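Local structure of aspartokinase (Synechocystis, 3L76) at residues A[432-437]-A[541-546]; A[283-288]-A[556-561]; A[467-472]-A[506-511]; A[445-450]-A[500-505]. The protein probably catalyses the ATP-dependent phosphorylation of the beta-carboxyl group of aspartate, and binds lysine and threonine between its ACT domains. One frame throughout, in Å; residues are numbered along the deposited sequence. Where two conformers were deposited one is given.

Followed from the N terminus, the chain first lays down 283-288 on helix 284-294, whose partner 556-561 closes contact 2 only near the C terminus and so spans all the other contacts. Contact 1 opens next, at loop 432-437, and closes at 541-546, enclosing contacts 3 and 4. These two cross: strand segment 445-450 and then 467-472 come first, followed by 500-505 and 506-511, both on helix 499-512, and their centres are about 9 Å apart. Contacts 3 and 4 both lie within one ACT domain, contact 2 joins two ACT domains round a threonine, and contact 1 sets a linking loop against a helix that binds lysine.

Contact 1: residues A[432-437]-A[541-546]; sequences LPAVRG and PGVAAH. With LYS (lysine), chain E.
Ala434 and Val435, in the loop that leads into strand 437-453, lean against Val543 in the first turn of helix 543-552, the helix whose start forms part of a lysine pocket shared by two ACT domains. The touching is wholly apolar. Both branches of Val543 are used: with CG1 anti to the backbone N (chi1 173°), CG2 lies beside that N and meets CB of Ala434 at 3.5 Å, while CG1 turns to CG2 of Val435, more loosely, at 4.3 Å. Alanine is short enough to let the loop come to 6.7 Å, CA of Ala434 to CA of Val543, while the two branches of the valine serve two partners. Val435 also packs on Phe588 and Leu590, and Val543 on Met537, whose carbonyl itself binds the lysine.

Polar bonding is left to the helix start and its ligand. Gly542 is the N-cap residue; its positive phi of 89° would jam a CB against the carbonyl O of Pro541, a position that only a residue without CB takes easily. Its own O accepts from His546 N, closing the first turn, while the imidazole of His546 meets Phe588 edge-to-face. Just after Val435, the backbones of Arg436 and Gly437 both pair with Val533, forming a classic beta bulge, and Arg436 makes a salt bridge to Glu201.

The lysine carboxylate sits at the N-terminal end of the helix, where the helix dipole would probably help to hold its charge. OXT receives a weak, bent bond from Val543 N at 3.0 Å and a straighter one from Ala544 N at 3.2 Å, with an N-H...O angle of 158°.

Contact 2: residues A[283-288]-A[556-561]; sequences GVASKL and INIEMI. With THR (threonine), chain C.
Ala285, in the first turn of helix 284-294, and Ile558, in the loop leading to strand 560-563, hold the nearest CA atoms of the two segments, which stand 8.0 Å apart with a bound threonine in the space between. Direct touching is light and apolar: CB of Ala285 lies 4.5 Å from CD1 of Ile558 and 4.4 Å from CD1 of Ile561. A methyl suits the helix side, since Ala285 must leave room for the ligand, whereas the two isoleucines span the gap with their long branches. Ile558 packs further on Phe548 and Leu551 of helix 543-552.

The two sides share out the threonine. Ala285 N, at the helix start, gives a nearly straight bond to OXT (2.8 Å, 164°). From the other segment Ile558 N reaches the second carboxylate oxygen, O, at 3.0 Å, and Ile558 O accepts from the ligand amine. Asn557 OD1 accepts from the same amine N of the threonine at 2.6 Å, the side chain swung opposite its own N (chi1 -174°). A leucine in place of Asn557 would probably leave the amine one acceptor short inside the pocket. One water, bonded to Gly283 N, Ile556 O and the threonine O, links the segments again. The carboxylate is thus held by backbone N-H groups from both domains, the amine by Asn557 OD1 and Ile558 O; the bound threonine bridges the two ACT domains and probably helps to hold them together, consistent with allosteric control.

Contact 3: residues A[467-472]-A[506-511]; sequences AEANIS and EAILQP. With LYS (lysine), chain F.
Ile471 and Ile508 meet tip to tip, and around them the packing is close. Both side chains are extended, with CG1 anti to the carbonyl carbon (chi1 about -60°) and CD1 carried on to the far end, which brings the two CD1 atoms to 3.6 Å. CD1 of Ile508 touches CB of Ala469 at the same distance, so one methyl serves both partners. Ile508 leans as well on Ala465 and Leu466 of helix 458-468, and Ile471 on Asp501 and Gln504. The long CG1-CD1 branch of isoleucine suits the crossing of a gap in which the closest CA atoms, those of Ala469 and Ile508, stay 8.5 Å apart; the short Ala469 suits the place where the two backbones come nearest.

Burial falls off across this small cluster. Ile471 is buried, whereas Ala469 and Ile508 remain partly exposed, and their neighbours Asn470, Ala507 and Gln510 lie at the surface. Asn470 has a positive phi (70°), which asparagine tolerates better than most residues, and its side chain touches Pro369.

That residue belongs to a Schellman motif: Asn470 N bonds to Ala467 O and Ile471 N to Leu466 O, ending helix 458-468. The chain then runs to Ser472, whose OG accepts a bond from the alpha-amino N of the bound lysine, in the pocket that this ACT domain shares with the ACT domain of range 358-416.

Contact 4: residues A[445-450]-A[500-505]; sequences AQIAIR and GDSSQA
Ile447 points out of strand 437-453 toward helix 499-512, and its extended branch (chi1 -55°, chi2 -178°) carries CD1 into the angle between Ser502 and Ala505. There CD1 lies 3.8 Å from CB of Ala505 and equally far from the carbonyl O of Ser502, so the isoleucine tip rests on the helix backbone as much as on a side chain. The axes of 445-450 and 500-505 approach to 8.8 Å at 20°, a closeness consistent with the small alanine and serine on the helix side.

Two residues earlier, on the same face of the strand, Ala445 turns its CB toward Ser502, whose OG is the atom that meets it, at 3.3 Å. The short alanine leaves room for the hydroxyl. Gln446 between them has its CB directed away from the helix, as strand alternation demands.

Strand 437-453 runs between two antiparallel neighbours: Ala445 and Ile447 bond to Val497 and Phe495 of strand 490-498, Gln446 and Ala448 to Asn524 and Val522 of strand 520-533. Helix 499-512, which follows strand 490-498 directly, covers this face of the ACT sheet, and Ser502 also reaches Val523 and Lys525 of strand 520-533.

Contact 1: residues A[432-437]-A[541-546]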
# COMPACT_ATOMS: atom_id res chain seq x y z
N LEU A 432 -40.29 17.00 20.66
CA LEU A 432 -39.40 15.83 20.72
C LEU A 432 -40.12 14.62 21.33
O LEU A 432 -40.67 14.72 22.42
CB LEU A 432 -38.14 16.16 21.52
CG LEU A 432 -36.77 15.84 20.93
CD1 LEU A 432 -36.54 14.34 20.83
CD2 LEU A 432 -36.59 16.49 19.57
N PRO A 433 -40.09 13.47 20.63
CA PRO A 433 -40.84 12.31 21.14
C PRO A 433 -40.21 11.70 22.38
O PRO A 433 -38.99 11.83 22.57
CB PRO A 433 -40.75 11.29 19.98
CG PRO A 433 -40.13 12.02 18.83
CD PRO A 433 -39.33 13.13 19.42
N ALA A 434 -41.01 11.04 23.21
CA ALA A 434 -40.49 10.42 24.42
C ALA A 434 -39.49 9.30 24.12
O ALA A 434 -38.42 9.23 24.72
CB ALA A 434 -41.63 9.89 25.27
N VAL A 435 -39.85 8.41 23.19
CA VAL A 435 -39.00 7.30 22.79
C VAL A 435 -38.72 7.32 21.29
O VAL A 435 -39.64 7.51 20.49
CB VAL A 435 -39.65 5.95 23.18
CG1 VAL A 435 -39.02 4.79 22.42
CG2 VAL A 435 -39.55 5.74 24.69
N ARG A 436 -37.47 7.12 20.89
CA ARG A 436 -37.11 7.11 19.47
C ARG A 436 -36.88 5.69 18.93
O ARG A 436 -37.24 5.39 17.80
CB ARG A 436 -35.88 7.97 19.22
CG ARG A 436 -35.50 8.09 17.76
CD ARG A 436 -35.22 9.54 17.41
NE ARG A 436 -36.39 10.23 16.88
CZ ARG A 436 -36.52 11.55 16.81
NH1 ARG A 436 -35.55 12.34 17.25
NH2 ARG A 436 -37.62 12.08 16.31
N GLY A 437 -36.26 4.84 19.74
CA GLY A 437 -36.04 3.46 19.35
C GLY A 437 -35.82 2.57 20.56
O GLY A 437 -35.61 3.05 21.66
N PRO A 541 -42.86 13.41 32.38
CA PRO A 541 -43.27 12.38 33.33
C PRO A 541 -43.99 11.21 32.67
O PRO A 541 -44.64 11.39 31.64
CB PRO A 541 -44.21 13.13 34.29
CG PRO A 541 -43.77 14.55 34.19
CD PRO A 541 -43.35 14.74 32.75
N GLY A 542 -43.84 10.02 33.24
CA GLY A 542 -44.57 8.85 32.78
C GLY A 542 -43.94 8.02 31.68
O GLY A 542 -44.56 7.04 31.25
N VAL A 543 -42.73 8.36 31.22
CA VAL A 543 -42.08 7.54 30.20
C VAL A 543 -41.62 6.20 30.79
O VAL A 543 -41.94 5.12 30.28
CB VAL A 543 -40.88 8.24 29.55
CG1 VAL A 543 -40.15 7.27 28.64
CG2 VAL A 543 -41.34 9.45 28.76
N ALA A 544 -40.85 6.26 31.85
CA ALA A 544 -40.45 5.03 32.51
C ALA A 544 -41.69 4.22 32.92
O ALA A 544 -41.70 2.99 32.81
CB ALA A 544 -39.58 5.33 33.70
N ALA A 545 -42.74 4.90 33.39
CA ALA A 545 -43.92 4.20 33.85
C ALA A 545 -44.56 3.42 32.72
O ALA A 545 -44.96 2.26 32.89
CB ALA A 545 -44.91 5.16 34.48
N HIS A 546 -44.64 4.03 31.55
CA HIS A 546 -45.22 3.36 30.40
C HIS A 546 -44.43 2.12 30.01
O HIS A 546 -45.00 1.09 29.68
CB HIS A 546 -45.31 4.31 29.21
CG HIS A 546 -46.30 3.89 28.19
ND1 HIS A 546 -47.60 3.53 28.51
CD2 HIS A 546 -46.21 3.76 26.84
CE1 HIS A 546 -48.25 3.20 27.42
NE2 HIS A 546 -47.43 3.33 26.39
N LYS E . -37.98 11.50 32.96
CA LYS E . -38.71 10.32 32.51
C LYS E . -39.84 10.00 33.49
O LYS E . -39.99 10.65 34.53
CB LYS E . -37.76 9.13 32.32
CG LYS E . -36.93 8.75 33.57
CD LYS E . -36.02 7.54 33.28
CE LYS E . -34.80 7.93 32.45
NZ LYS E . -34.05 9.06 33.10
OXT LYS E . -40.65 9.09 33.24

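Contact 2: residues A[283-288]-A[556-561]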
# COMPACT_ATOMS: atom_id res chain seq x y z
N GLY A 283 -45.30 -6.02 38.05
CA GLY A 283 -46.33 -5.06 38.38
C GLY A 283 -45.93 -4.02 39.41
O GLY A 283 -46.51 -2.94 39.46
N VAL A 284 -44.93 -4.33 40.23
CA VAL A 284 -44.53 -3.43 41.29
C VAL A 284 -43.99 -2.10 40.75
O VAL A 284 -44.53 -1.03 41.06
CB VAL A 284 -43.50 -4.07 42.21
CG1 VAL A 284 -43.17 -3.13 43.35
CG2 VAL A 284 -44.03 -5.38 42.76
N ALA A 285 -42.94 -2.15 39.93
CA ALA A 285 -42.36 -0.91 39.42
C ALA A 285 -43.40 -0.17 38.61
O ALA A 285 -43.53 1.05 38.73
CB ALA A 285 -41.10 -1.17 38.60
N SER A 286 -44.15 -0.91 37.79
CA SER A 286 -45.24 -0.33 37.03
C SER A 286 -46.13 0.57 37.88
O SER A 286 -46.33 1.74 37.55
CB SER A 286 -46.08 -1.43 36.39
OG SER A 286 -47.07 -0.87 35.55
N LYS A 287 -46.65 0.04 38.99
CA LYS A 287 -47.56 0.81 39.84
C LYS A 287 -46.91 2.04 40.48
O LYS A 287 -47.48 3.12 40.45
CB LYS A 287 -48.21 -0.04 40.93
CG LYS A 287 -49.12 0.79 41.84
CD LYS A 287 -50.17 -0.04 42.54
CE LYS A 287 -51.44 0.79 42.80
NZ LYS A 287 -52.16 1.16 41.53
N LEU A 288 -45.73 1.86 41.06
CA LEU A 288 -44.97 2.97 41.63
C LEU A 288 -44.93 4.17 40.69
O LEU A 288 -45.39 5.27 41.02
CB LEU A 288 -43.54 2.53 41.91
CG LEU A 288 -42.82 3.12 43.14
CD1 LEU A 288 -41.29 3.04 42.96
CD2 LEU A 288 -43.25 4.53 43.44
N ILE A 556 -44.06 -9.89 32.75
CA ILE A 556 -42.62 -10.00 32.64
C ILE A 556 -41.98 -9.34 33.86
O ILE A 556 -42.22 -8.17 34.16
CB ILE A 556 -42.10 -9.36 31.32
CG1 ILE A 556 -42.48 -10.23 30.13
CG2 ILE A 556 -40.60 -9.18 31.34
CD1 ILE A 556 -42.17 -9.61 28.79
N ASN A 557 -41.18 -10.10 34.60
CA ASN A 557 -40.59 -9.55 35.80
C ASN A 557 -39.35 -8.73 35.49
O ASN A 557 -38.54 -9.10 34.63
CB ASN A 557 -40.25 -10.67 36.79
CG ASN A 557 -39.76 -10.13 38.12
OD1 ASN A 557 -40.42 -9.30 38.75
ND2 ASN A 557 -38.58 -10.58 38.54
N ILE A 558 -39.20 -7.61 36.19
CA ILE A 558 -38.06 -6.75 35.97
C ILE A 558 -37.00 -7.01 37.03
O ILE A 558 -37.21 -6.71 38.21
CB ILE A 558 -38.47 -5.27 35.98
CG1 ILE A 558 -39.56 -5.01 34.93
CG2 ILE A 558 -37.25 -4.38 35.74
CD1 ILE A 558 -40.14 -3.63 35.00
N GLU A 559 -35.87 -7.56 36.61
CA GLU A 559 -34.83 -7.97 37.55
C GLU A 559 -33.96 -6.79 38.00
O GLU A 559 -33.63 -6.66 39.17
CB GLU A 559 -33.95 -9.07 36.95
CG GLU A 559 -34.71 -10.29 36.43
CD GLU A 559 -33.80 -11.48 36.17
OE1 GLU A 559 -32.73 -11.57 36.80
OE2 GLU A 559 -34.15 -12.35 35.33
N MET A 560 -33.59 -5.95 37.05
CA MET A 560 -32.77 -4.78 37.35
C MET A 560 -33.20 -3.63 36.46
O MET A 560 -33.72 -3.84 35.37
CB MET A 560 -31.29 -5.10 37.16
CG MET A 560 -30.77 -6.26 37.99
SD MET A 560 -28.98 -6.27 38.26
CE MET A 560 -28.38 -6.51 36.59
N ILE A 561 -32.99 -2.41 36.93
CA ILE A 561 -33.24 -1.22 36.12
C ILE A 561 -32.05 -0.29 36.23
O ILE A 561 -31.47 -0.15 37.31
CB ILE A 561 -34.48 -0.45 36.60
CG1 ILE A 561 -35.70 -1.35 36.68
CG2 ILE A 561 -34.75 0.75 35.71
CD1 ILE A 561 -36.82 -0.76 37.51
N THR C . -39.72 -7.07 39.89
CA THR C . -40.58 -5.89 40.10
C THR C . -41.39 -5.55 38.86
O THR C . -41.24 -6.20 37.81
CB THR C . -39.77 -4.66 40.57
OG1 THR C . -38.82 -4.30 39.56
CG2 THR C . -39.03 -4.99 41.85
OXT THR C . -42.23 -4.65 38.90
O HOH W 1 -42.92 -5.92 36.03

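Contact 3: residues A[467-472]-A[506-511]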
# COMPACT_ATOMS: atom_id res chain seq x y z
N ALA A 467 -10.60 -5.28 34.53
CA ALA A 467 -10.10 -4.51 33.40
C ALA A 467 -8.66 -4.89 33.07
O ALA A 467 -8.24 -4.81 31.93
CB ALA A 467 -10.22 -3.03 33.68
N GLU A 468 -7.90 -5.29 34.08
CA GLU A 468 -6.53 -5.68 33.85
C GLU A 468 -6.46 -7.00 33.10
O GLU A 468 -5.43 -7.36 32.54
CB GLU A 468 -5.76 -5.74 35.17
CG GLU A 468 -5.31 -4.39 35.68
CD GLU A 468 -4.74 -4.43 37.09
OE1 GLU A 468 -4.95 -5.44 37.79
OE2 GLU A 468 -4.08 -3.45 37.50
N ALA A 469 -7.58 -7.71 33.06
CA ALA A 469 -7.71 -8.96 32.32
C ALA A 469 -8.40 -8.72 30.98
O ALA A 469 -8.80 -9.66 30.30
CB ALA A 469 -8.49 -10.01 33.15
N ASN A 470 -8.57 -7.46 30.62
CA ASN A 470 -9.12 -7.11 29.32
C ASN A 470 -10.60 -7.44 29.16
O ASN A 470 -11.12 -7.45 28.05
CB ASN A 470 -8.31 -7.79 28.21
CG ASN A 470 -7.84 -6.81 27.17
OD1 ASN A 470 -8.53 -5.84 26.85
ND2 ASN A 470 -6.65 -7.06 26.63
N ILE A 471 -11.27 -7.69 30.27
CA ILE A 471 -12.71 -7.88 30.21
C ILE A 471 -13.43 -6.53 30.25
O ILE A 471 -13.27 -5.75 31.18
CB ILE A 471 -13.22 -8.76 31.35
CG1 ILE A 471 -12.56 -10.14 31.29
CG2 ILE A 471 -14.74 -8.85 31.30
CD1 ILE A 471 -12.78 -10.98 32.54
N SER A 472 -14.22 -6.26 29.22
CA SER A 472 -15.00 -5.05 29.15
C SER A 472 -16.34 -5.29 29.81
O SER A 472 -16.94 -6.35 29.62
CB SER A 472 -15.19 -4.62 27.69
OG SER A 472 -16.22 -3.66 27.56
N GLU A 506 -15.80 -14.29 37.20
CA GLU A 506 -16.05 -14.89 38.50
C GLU A 506 -14.74 -15.33 39.15
O GLU A 506 -14.47 -15.08 40.32
CB GLU A 506 -16.99 -16.08 38.35
CG GLU A 506 -17.23 -16.85 39.62
CD GLU A 506 -18.21 -18.00 39.42
OE1 GLU A 506 -19.01 -18.25 40.35
OE2 GLU A 506 -18.18 -18.65 38.35
N ALA A 507 -13.91 -15.98 38.34
CA ALA A 507 -12.62 -16.49 38.78
C ALA A 507 -11.68 -15.39 39.26
O ALA A 507 -10.87 -15.62 40.16
CB ALA A 507 -11.98 -17.29 37.68
N ILE A 508 -11.76 -14.22 38.65
CA ILE A 508 -10.92 -13.09 39.04
C ILE A 508 -11.38 -12.49 40.38
O ILE A 508 -10.57 -12.16 41.24
CB ILE A 508 -10.93 -12.00 37.96
CG1 ILE A 508 -10.36 -12.55 36.66
CG2 ILE A 508 -10.15 -10.75 38.43
CD1 ILE A 508 -10.69 -11.71 35.44
N LEU A 509 -12.69 -12.38 40.57
CA LEU A 509 -13.22 -11.71 41.75
C LEU A 509 -13.25 -12.55 43.03
O LEU A 509 -13.17 -12.00 44.13
CB LEU A 509 -14.62 -11.15 41.46
CG LEU A 509 -14.78 -10.14 40.32
CD1 LEU A 509 -16.25 -9.86 40.06
CD2 LEU A 509 -14.02 -8.85 40.61
N GLN A 510 -13.35 -13.88 42.91
CA GLN A 510 -13.50 -14.74 44.08
C GLN A 510 -12.41 -14.52 45.13
O GLN A 510 -12.71 -14.36 46.32
CB GLN A 510 -13.56 -16.22 43.68
CG GLN A 510 -14.03 -17.11 44.80
CD GLN A 510 -15.50 -16.88 45.16
OE1 GLN A 510 -16.36 -16.95 44.29
NE2 GLN A 510 -15.78 -16.62 46.44
N PRO A 511 -11.14 -14.50 44.71
CA PRO A 511 -10.03 -14.18 45.60
C PRO A 511 -10.20 -12.86 46.36
O PRO A 511 -9.86 -12.77 47.54
CB PRO A 511 -8.85 -14.03 44.64
CG PRO A 511 -9.21 -14.85 43.48
CD PRO A 511 -10.68 -14.83 43.35
N LYS F . -17.24 -0.98 28.72
CA LYS F . -16.79 -0.08 29.78
C LYS F . -15.81 -0.71 30.76
O LYS F . -15.74 -1.96 30.84
CB LYS F . -17.99 0.52 30.54
CG LYS F . -18.87 1.42 29.68
CD LYS F . -20.25 1.65 30.29
CE LYS F . -21.20 0.53 29.93
NZ LYS F . -22.38 1.00 29.15
OXT LYS F . -15.08 0.03 31.46

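Contact 4: residues A[445-450]-A[500-505]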
# COMPACT_ATOMS: atom_id res chain seq x y z
N ALA A 445 -24.22 -11.85 30.49
CA ALA A 445 -24.44 -12.55 31.75
C ALA A 445 -24.45 -11.57 32.93
O ALA A 445 -23.64 -10.65 33.01
CB ALA A 445 -23.36 -13.60 31.96
N GLN A 446 -25.37 -11.78 33.86
CA GLN A 446 -25.38 -10.97 35.07
C GLN A 446 -24.45 -11.56 36.11
O GLN A 446 -24.42 -12.76 36.33
CB GLN A 446 -26.79 -10.89 35.63
CG GLN A 446 -26.89 -10.19 36.97
CD GLN A 446 -28.24 -10.44 37.63
OE1 GLN A 446 -29.05 -9.54 37.76
NE2 GLN A 446 -28.48 -11.68 38.02
N ILE A 447 -23.65 -10.71 36.73
CA ILE A 447 -22.80 -11.14 37.82
C ILE A 447 -22.93 -10.15 38.96
O ILE A 447 -22.70 -8.96 38.78
CB ILE A 447 -21.32 -11.25 37.42
CG1 ILE A 447 -21.15 -12.16 36.21
CG2 ILE A 447 -20.48 -11.76 38.59
CD1 ILE A 447 -19.72 -12.34 35.80
N ALA A 448 -23.31 -10.64 40.13
CA ALA A 448 -23.46 -9.77 41.27
C ALA A 448 -22.48 -10.15 42.34
O ALA A 448 -22.22 -11.32 42.60
CB ALA A 448 -24.88 -9.83 41.82
N ILE A 449 -21.92 -9.13 42.96
CA ILE A 449 -21.09 -9.37 44.10
C ILE A 449 -21.78 -8.83 45.37
O ILE A 449 -21.92 -7.63 45.58
CB ILE A 449 -19.62 -8.93 43.82
CG1 ILE A 449 -19.01 -8.23 45.00
CG2 ILE A 449 -19.49 -8.13 42.51
CD1 ILE A 449 -18.65 -9.17 46.13
N ARG A 450 -22.27 -9.77 46.18
CA ARG A 450 -23.02 -9.45 47.40
C ARG A 450 -22.11 -8.87 48.49
O ARG A 450 -21.01 -9.36 48.72
CB ARG A 450 -23.70 -10.71 47.96
CG ARG A 450 -24.72 -11.42 47.06
CD ARG A 450 -26.07 -10.76 47.11
NE ARG A 450 -27.08 -11.54 46.41
CZ ARG A 450 -28.31 -11.10 46.16
NH1 ARG A 450 -28.66 -9.89 46.55
NH2 ARG A 450 -29.18 -11.87 45.51
N GLY A 500 -19.11 -15.14 27.38
CA GLY A 500 -17.75 -15.63 27.20
C GLY A 500 -16.80 -15.26 28.32
O GLY A 500 -15.87 -16.00 28.62
N ASP A 501 -17.04 -14.11 28.94
CA ASP A 501 -16.17 -13.61 30.00
C ASP A 501 -16.68 -13.99 31.39
O ASP A 501 -15.99 -13.78 32.39
CB ASP A 501 -16.01 -12.10 29.88
CG ASP A 501 -15.22 -11.69 28.66
OD1 ASP A 501 -14.24 -12.38 28.34
OD2 ASP A 501 -15.57 -10.67 28.04
N SER A 502 -17.89 -14.53 31.44
CA SER A 502 -18.54 -14.96 32.68
C SER A 502 -17.60 -15.64 33.66
O SER A 502 -17.34 -15.14 34.76
CB SER A 502 -19.67 -15.93 32.35
OG SER A 502 -20.87 -15.53 32.97
N SER A 503 -17.10 -16.80 33.25
CA SER A 503 -16.26 -17.63 34.10
C SER A 503 -15.00 -16.93 34.55
O SER A 503 -14.70 -16.91 35.74
CB SER A 503 -15.92 -18.93 33.38
OG SER A 503 -17.09 -19.68 33.14
N GLN A 504 -14.24 -16.37 33.61
CA GLN A 504 -13.01 -15.68 33.99
C GLN A 504 -13.28 -14.54 34.96
O GLN A 504 -12.53 -14.32 35.91
CB GLN A 504 -12.26 -15.18 32.76
CG GLN A 504 -10.83 -14.75 33.06
CD GLN A 504 -10.20 -13.96 31.91
OE1 GLN A 504 -10.81 -13.77 30.86
NE2 GLN A 504 -8.98 -13.50 32.13
N ALA A 505 -14.37 -13.81 34.73
CA ALA A 505 -14.75 -12.74 35.64
C ALA A 505 -14.97 -13.26 37.06
O ALA A 505 -14.41 -12.73 38.02
CB ALA A 505 -16.00 -12.04 35.13